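Alcohol oxidase (Myceliophthora thermophila, PDB 6F74) binds FAD as a VAO-type flavoprotein and probably catalyses the oxygen-dependent oxidation of an alcohol substrate. Local coordinates at residues A[79-82]-A[83-87]; A[210-213]-A[214-217]; A[417-420]-A[421-425]. All coordinates share one frame; numbering follows the deposited sequence.

Contact 1 (A[79-82]-A[83-87]); sequences AYVN and KMWTD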
# COMPACT_ATOMS: atom_id res chain seq x y z
N ALA A 79 -0.89 -19.90 -21.18
CA ALA A 79 -0.63 -18.72 -22.01
C ALA A 79 -1.53 -17.53 -21.66
O ALA A 79 -1.08 -16.38 -21.64
CB ALA A 79 -0.81 -19.07 -23.50
N TYR A 80 -2.80 -17.82 -21.39
CA TYR A 80 -3.71 -16.79 -20.90
C TYR A 80 -3.18 -16.20 -19.58
O TYR A 80 -3.11 -14.98 -19.41
CB TYR A 80 -5.12 -17.36 -20.69
CG TYR A 80 -6.09 -16.31 -20.25
CD1 TYR A 80 -6.59 -15.41 -21.15
CD2 TYR A 80 -6.45 -16.17 -18.90
CE1 TYR A 80 -7.47 -14.42 -20.78
CE2 TYR A 80 -7.31 -15.12 -18.51
CZ TYR A 80 -7.83 -14.28 -19.47
OH TYR A 80 -8.66 -13.23 -19.12
N VAL A 81 -2.79 -17.07 -18.67
CA VAL A 81 -2.28 -16.63 -17.36
C VAL A 81 -0.98 -15.84 -17.52
O VAL A 81 -0.78 -14.82 -16.83
CB VAL A 81 -2.08 -17.83 -16.39
CG1 VAL A 81 -1.39 -17.39 -15.12
CG2 VAL A 81 -3.44 -18.40 -16.03
N ASN A 82 -0.12 -16.29 -18.42
CA ASN A 82 1.13 -15.56 -18.66
C ASN A 82 0.84 -14.15 -19.21
O ASN A 82 1.39 -13.18 -18.75
CB ASN A 82 2.03 -16.35 -19.61
CG ASN A 82 3.35 -15.66 -19.82
OD1 ASN A 82 3.61 -15.11 -20.89
ND2 ASN A 82 4.17 -15.63 -18.77
N LYS A 83 -0.07 -14.08 -20.15
CA LYS A 83 -0.47 -12.81 -20.75
C LYS A 83 -1.10 -11.86 -19.74
O LYS A 83 -0.83 -10.65 -19.77
CB LYS A 83 -1.44 -13.08 -21.91
CG LYS A 83 -1.98 -11.83 -22.57
CD LYS A 83 -3.10 -12.10 -23.57
CE LYS A 83 -3.38 -10.79 -24.35
NZ LYS A 83 -4.77 -10.71 -24.90
N MET A 84 -1.90 -12.39 -18.81
CA MET A 84 -2.69 -11.55 -17.88
C MET A 84 -2.07 -11.32 -16.49
O MET A 84 -2.67 -10.63 -15.65
CB MET A 84 -4.09 -12.14 -17.71
CG MET A 84 -4.93 -12.22 -18.95
SD MET A 84 -5.21 -10.69 -19.77
CE MET A 84 -6.12 -9.67 -18.57
N TRP A 85 -0.88 -11.90 -16.28
CA TRP A 85 -0.15 -11.81 -15.01
C TRP A 85 0.11 -10.39 -14.55
O TRP A 85 0.11 -10.10 -13.35
CB TRP A 85 1.20 -12.56 -15.13
CG TRP A 85 1.85 -12.77 -13.77
CD1 TRP A 85 2.74 -11.93 -13.15
CD2 TRP A 85 1.61 -13.83 -12.85
NE1 TRP A 85 3.08 -12.42 -11.92
CE2 TRP A 85 2.40 -13.59 -11.71
CE3 TRP A 85 0.81 -14.97 -12.88
CZ2 TRP A 85 2.43 -14.46 -10.60
CZ3 TRP A 85 0.83 -15.84 -11.77
CH2 TRP A 85 1.62 -15.56 -10.65
N THR A 86 0.37 -9.49 -15.49
CA THR A 86 0.66 -8.10 -15.16
C THR A 86 -0.61 -7.24 -14.95
O THR A 86 -0.51 -6.04 -14.61
CB THR A 86 1.62 -7.51 -16.22
OG1 THR A 86 1.10 -7.80 -17.54
CG2 THR A 86 3.05 -8.13 -16.09
N ASP A 87 -1.81 -7.81 -15.07
CA ASP A 87 -3.05 -7.03 -15.00
C ASP A 87 -3.69 -7.05 -13.62
O ASP A 87 -3.92 -8.11 -13.05
CB ASP A 87 -4.06 -7.54 -16.00
CG ASP A 87 -5.37 -6.81 -15.89
OD1 ASP A 87 -5.34 -5.58 -16.03
OD2 ASP A 87 -6.41 -7.42 -15.56

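Contact 2 (A[210-213]-A[214-217]); sequences YQWR and DVYT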
# COMPACT_ATOMS: atom_id res chain seq x y z
N TYR A 210 -15.16 -2.55 -0.44
CA TYR A 210 -15.10 -1.94 -1.74
C TYR A 210 -13.66 -1.53 -2.08
O TYR A 210 -12.79 -1.45 -1.20
CB TYR A 210 -16.08 -0.77 -1.80
CG TYR A 210 -17.51 -1.19 -1.91
CD1 TYR A 210 -18.08 -1.49 -3.15
CD2 TYR A 210 -18.32 -1.31 -0.77
CE1 TYR A 210 -19.39 -1.89 -3.27
CE2 TYR A 210 -19.65 -1.69 -0.88
CZ TYR A 210 -20.18 -1.99 -2.14
OH TYR A 210 -21.51 -2.37 -2.26
N GLN A 211 -13.44 -1.31 -3.36
CA GLN A 211 -12.18 -0.75 -3.87
C GLN A 211 -12.39 0.75 -4.03
O GLN A 211 -13.53 1.23 -3.97
CB GLN A 211 -11.80 -1.42 -5.17
CG GLN A 211 -11.47 -2.89 -4.98
CD GLN A 211 -11.46 -3.65 -6.30
OE1 GLN A 211 -12.52 -4.01 -6.80
NE2 GLN A 211 -10.27 -3.91 -6.85
N TRP A 212 -11.29 1.49 -4.18
CA TRP A 212 -11.39 2.94 -4.40
C TRP A 212 -12.21 3.31 -5.64
O TRP A 212 -12.97 4.31 -5.61
CB TRP A 212 -10.02 3.62 -4.42
CG TRP A 212 -9.55 3.79 -3.03
CD1 TRP A 212 -8.51 3.18 -2.44
CD2 TRP A 212 -10.17 4.61 -2.03
NE1 TRP A 212 -8.42 3.56 -1.12
CE2 TRP A 212 -9.44 4.44 -0.85
CE3 TRP A 212 -11.27 5.47 -2.03
CZ2 TRP A 212 -9.77 5.10 0.33
CZ3 TRP A 212 -11.59 6.13 -0.85
CH2 TRP A 212 -10.85 5.94 0.31
N ARG A 213 -12.11 2.50 -6.68
CA ARG A 213 -12.89 2.74 -7.89
C ARG A 213 -14.37 2.92 -7.54
O ARG A 213 -15.01 3.84 -8.01
CB ARG A 213 -12.72 1.60 -8.88
CG ARG A 213 -13.20 1.99 -10.26
CD ARG A 213 -12.80 0.89 -11.26
NE ARG A 213 -11.36 0.97 -11.63
CZ ARG A 213 -10.85 1.93 -12.40
NH1 ARG A 213 -11.66 2.86 -12.95
NH2 ARG A 213 -9.54 1.94 -12.67
N ASP A 214 -14.89 2.06 -6.68
CA ASP A 214 -16.33 2.03 -6.36
C ASP A 214 -16.71 3.27 -5.56
O ASP A 214 -17.77 3.86 -5.78
CB ASP A 214 -16.64 0.77 -5.54
CG ASP A 214 -16.12 -0.51 -6.19
OD1 ASP A 214 -16.55 -0.82 -7.31
OD2 ASP A 214 -15.26 -1.22 -5.61
N VAL A 215 -15.83 3.67 -4.65
CA VAL A 215 -16.04 4.82 -3.78
C VAL A 215 -16.02 6.11 -4.60
O VAL A 215 -16.88 7.01 -4.43
CB VAL A 215 -15.00 4.86 -2.64
CG1 VAL A 215 -15.16 6.09 -1.74
CG2 VAL A 215 -15.12 3.62 -1.79
N TYR A 216 -15.07 6.16 -5.53
CA TYR A 216 -14.92 7.32 -6.40
C TYR A 216 -16.13 7.63 -7.28
O TYR A 216 -16.45 8.78 -7.53
CB TYR A 216 -13.68 7.11 -7.28
CG TYR A 216 -12.32 7.27 -6.61
CD1 TYR A 216 -12.16 7.86 -5.34
CD2 TYR A 216 -11.17 6.91 -7.30
CE1 TYR A 216 -10.91 8.04 -4.78
CE2 TYR A 216 -9.92 7.08 -6.75
CZ TYR A 216 -9.78 7.65 -5.50
OH TYR A 216 -8.51 7.84 -5.00
N THR A 217 -16.79 6.58 -7.77
CA THR A 217 -18.00 6.75 -8.59
C THR A 217 -19.12 7.49 -7.82
O THR A 217 -19.80 8.34 -8.37
CB THR A 217 -18.49 5.36 -9.05
OG1 THR A 217 -17.49 4.80 -9.91
CG2 THR A 217 -19.84 5.41 -9.79

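Contact 3 (A[417-420]-A[421-425]); sequences SFYW and AESGL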
# COMPACT_ATOMS: atom_id res chain seq x y z
N SER A 417 -12.00 15.59 -13.10
CA SER A 417 -11.39 15.64 -14.44
C SER A 417 -9.85 15.64 -14.30
O SER A 417 -9.15 14.99 -15.09
CB SER A 417 -11.87 16.87 -15.23
OG SER A 417 -11.45 18.09 -14.60
N PHE A 418 -9.36 16.33 -13.27
CA PHE A 418 -7.95 16.33 -12.92
C PHE A 418 -7.49 14.92 -12.54
O PHE A 418 -6.46 14.45 -13.01
CB PHE A 418 -7.62 17.33 -11.77
CG PHE A 418 -6.51 16.86 -10.87
CD1 PHE A 418 -5.20 16.87 -11.31
CD2 PHE A 418 -6.79 16.32 -9.61
CE1 PHE A 418 -4.17 16.37 -10.50
CE2 PHE A 418 -5.77 15.83 -8.80
CZ PHE A 418 -4.46 15.86 -9.24
N TYR A 419 -8.26 14.28 -11.66
CA TYR A 419 -7.85 13.01 -11.08
C TYR A 419 -7.63 12.00 -12.18
O TYR A 419 -6.60 11.32 -12.23
CB TYR A 419 -8.87 12.46 -10.08
CG TYR A 419 -8.46 11.12 -9.54
CD1 TYR A 419 -7.51 11.02 -8.51
CD2 TYR A 419 -8.91 9.95 -10.11
CE1 TYR A 419 -7.08 9.78 -8.04
CE2 TYR A 419 -8.49 8.71 -9.66
CZ TYR A 419 -7.57 8.63 -8.62
OH TYR A 419 -7.13 7.37 -8.20
N TRP A 420 -8.62 11.88 -13.05
CA TRP A 420 -8.59 10.86 -14.08
C TRP A 420 -7.57 11.15 -15.18
O TRP A 420 -7.06 10.21 -15.81
CB TRP A 420 -9.98 10.63 -14.65
CG TRP A 420 -10.93 10.02 -13.60
CD1 TRP A 420 -12.04 10.60 -13.03
CD2 TRP A 420 -10.81 8.73 -13.01
NE1 TRP A 420 -12.61 9.74 -12.12
CE2 TRP A 420 -11.89 8.58 -12.11
CE3 TRP A 420 -9.90 7.66 -13.17
CZ2 TRP A 420 -12.08 7.41 -11.36
CZ3 TRP A 420 -10.09 6.51 -12.44
CH2 TRP A 420 -11.18 6.38 -11.55
N ALA A 421 -7.28 12.42 -15.41
CA ALA A 421 -6.28 12.82 -16.38
C ALA A 421 -4.86 12.59 -15.88
O ALA A 421 -4.04 12.12 -16.61
CB ALA A 421 -6.49 14.28 -16.76
N GLU A 422 -4.60 12.93 -14.62
CA GLU A 422 -3.25 12.96 -14.06
C GLU A 422 -2.92 11.80 -13.14
O GLU A 422 -1.76 11.57 -12.81
CB GLU A 422 -3.07 14.27 -13.31
CG GLU A 422 -3.32 15.50 -14.17
CD GLU A 422 -2.18 15.83 -15.12
OE1 GLU A 422 -1.08 15.21 -15.02
OE2 GLU A 422 -2.37 16.72 -15.97
N SER A 423 -3.95 11.06 -12.71
CA SER A 423 -3.79 9.98 -11.72
C SER A 423 -4.75 8.84 -12.13
O SER A 423 -5.00 8.64 -13.33
CB SER A 423 -3.97 10.54 -10.29
OG SER A 423 -3.96 9.54 -9.26
N GLY A 424 -5.30 8.10 -11.17
CA GLY A 424 -6.21 7.00 -11.50
C GLY A 424 -5.45 5.92 -12.28
O GLY A 424 -5.87 5.51 -13.36
N LEU A 425 -4.32 5.51 -11.72
CA LEU A 425 -3.39 4.64 -12.42
C LEU A 425 -3.81 3.17 -12.36
O LEU A 425 -4.41 2.69 -11.36
CB LEU A 425 -1.97 4.81 -11.85
CG LEU A 425 -1.39 6.23 -11.87
CD1 LEU A 425 -0.03 6.28 -11.23
CD2 LEU A 425 -1.32 6.82 -13.30

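Contact 1 (A[79-82]-A[83-87])
M84 reaches back along helix 75-84, late in its course, to lie over Y80, one turn earlier. Its CB starts over the backbone, 3.5 Å from the carbonyl O of Y80. The next atom is the main point of touch: CG sits 3.6 Å from CZ of Y80 and lies over one face of the phenol ring. It stands toward the rim rather than over the middle, a CH-pi contact 19° off the ring normal. SD follows more obliquely, 4.9 Å from the centroid of the Y80 ring, which makes a Met-aromatic contact. Beyond it CE bends round to within 4.4 Å of Y80 OH. Two successive bends, at chi2 (-58°) and chi3, curl the thioether beside the ring instead of letting it run out from the helix. Y80 for its part has its first torsion close to 180°, which carries the phenol along the helix surface toward M84.

The backbone beneath is helical. K83 N donates to A79 O over 2.9 Å in a fairly straight bond, and M84 N donates to Y80 O over 2.9 Å, with a weak second bond to V81 O. On another side of the helix V81 CG1 meets the indole of W85 at its edge, near the ring plane, 4.0 Å from CE3.

A type I turn from M84 to D87 then redirects the chain into helix 88-93, where the D87 carboxylate caps F90 N. Q91 of that helix binds W85 O, while the indole N-H of W85 reaches G430 O and T86 pairs through its backbone with V429, in the loop between helix 415-422 and strand 435-440. The contact thus lies at a surface corner where two consecutive helices meet that loop.

Contact 2 (A[210-213]-A[214-217])
One half of a capping box opens helix 212-221, in the FAD-binding domain of this VAO-type oxidase: D214, on the first turn, folds its carboxylate back onto the N-cap residue Q211. D214 OD2 accepts from Q211 N (2.9 Å) through its anti lone pair, the one turned from OD1. The D214 carboxylate comes round because its CG lies beside the backbone N (chi1 -51°). Q211 does not return the bond through its side chain; instead its carbonyl O receives weak bonds from D214 N and V215 N. Just before the N-cap, Y210 crosses D214 at about a right angle, with CD1 3.6 Å from D214 CB, and D214 OD2 sits at the edge of the Y210 ring in its plane.

W212, V215 and Y216 make up an apolar part of the turn. W212 and V215 run side by side, CZ3 of the indole 3.7 Å from V215 CG1. Y216 passes W212 with ring planes 34° apart, its CE1 3.8 Å from W212 CE3, an oblique approach of the two rings. W212 O lies over a face of the Y216 ring, 3.2 Å from CG, while Y216 N donates to the same oxygen over 2.8 Å. Farther on, R213 O is gripped twice, by T217 N and T217 OG1, each at 3.3 Å and from opposite faces of the carbonyl plane.

The helix start lies against strand 179-185, where Y210 packs on V182 and its OH binds G181 N. W212 meets the FAD-binding residue W240 of helix 239-242 edge-to-face, Q211 NE2 binds S233 O, and Y216 meets W416 of helix 415-422.

Contact 3 (A[417-420]-A[421-425])
The C-terminal end of helix 415-422, which follows strand 403-412 of the seven-stranded antiparallel sheet that probably corresponds to the substrate-binding (cap) domain of VAO-type enzymes, brings Y419 against S423 and G424. Backbone bonds carry the helix to its end. A421 N donates to S417 O, E422 N to F418 O over 2.9 Å, and S423 N to Y419 O over 2.7 Å with a bent N-H...O angle of 132°. S423 is the first residue to leave helical torsions, and G424 has a positive phi.

Packing on the aromatic rings forms a second group. The Y419 ring carries S423 CB over one face, a CH-pi contact with CB 4.3 Å from the centroid. G424 N lies over a face of the same ring, and G424 CA comes to 3.4 Å from Y419 CE2. Without a side chain, G424 can settle close to two rings, since its CA is also 4.0 Å from W420 CZ3. Y419 turns its CD2 edge to the W420 face, over the ring centre. On another side E422 crosses F418 at about a right angle, its CB 3.7 Å from F418 CE1 and its CG against CD1.

The polar ends bond to other parts of the fold. The bend at chi2 (-77°) turns the E422 carboxylate off the helix, where OE1 forms a salt bridge with R315 NE and OE2 a hydrogen bond with Y412 OH, both on strands of the sheet. Y419 OH binds G229 O. S423 OG, its first torsion extended (chi1 174°), binds the carbonyl of the FAD-binding residue G230 while lying 3.4 Å from Y419 CE1.

How the contacts relate
The contacts follow in series along the chain: contact 1 late in helix 75-84, contact 2 at the start of helix 212-221, contact 3 at the close of helix 415-422. Contacts 2 and 3, with centres about 14 Å apart, touch directly: the Y216 and Y419 rings meet edge-to-face, with Y216 CE2 3.2 Å from Y419 OH, and R213 NH1 packs on W420. They join the FAD-binding domain to the helix beside the seven-stranded sheet, close to the flavin. Contact 1 stands apart at the surface, its centre about 25 Å from that of contact 2 and 26 Å from that of contact 3, though W85 and T86 bond to the loop that follows contact 3.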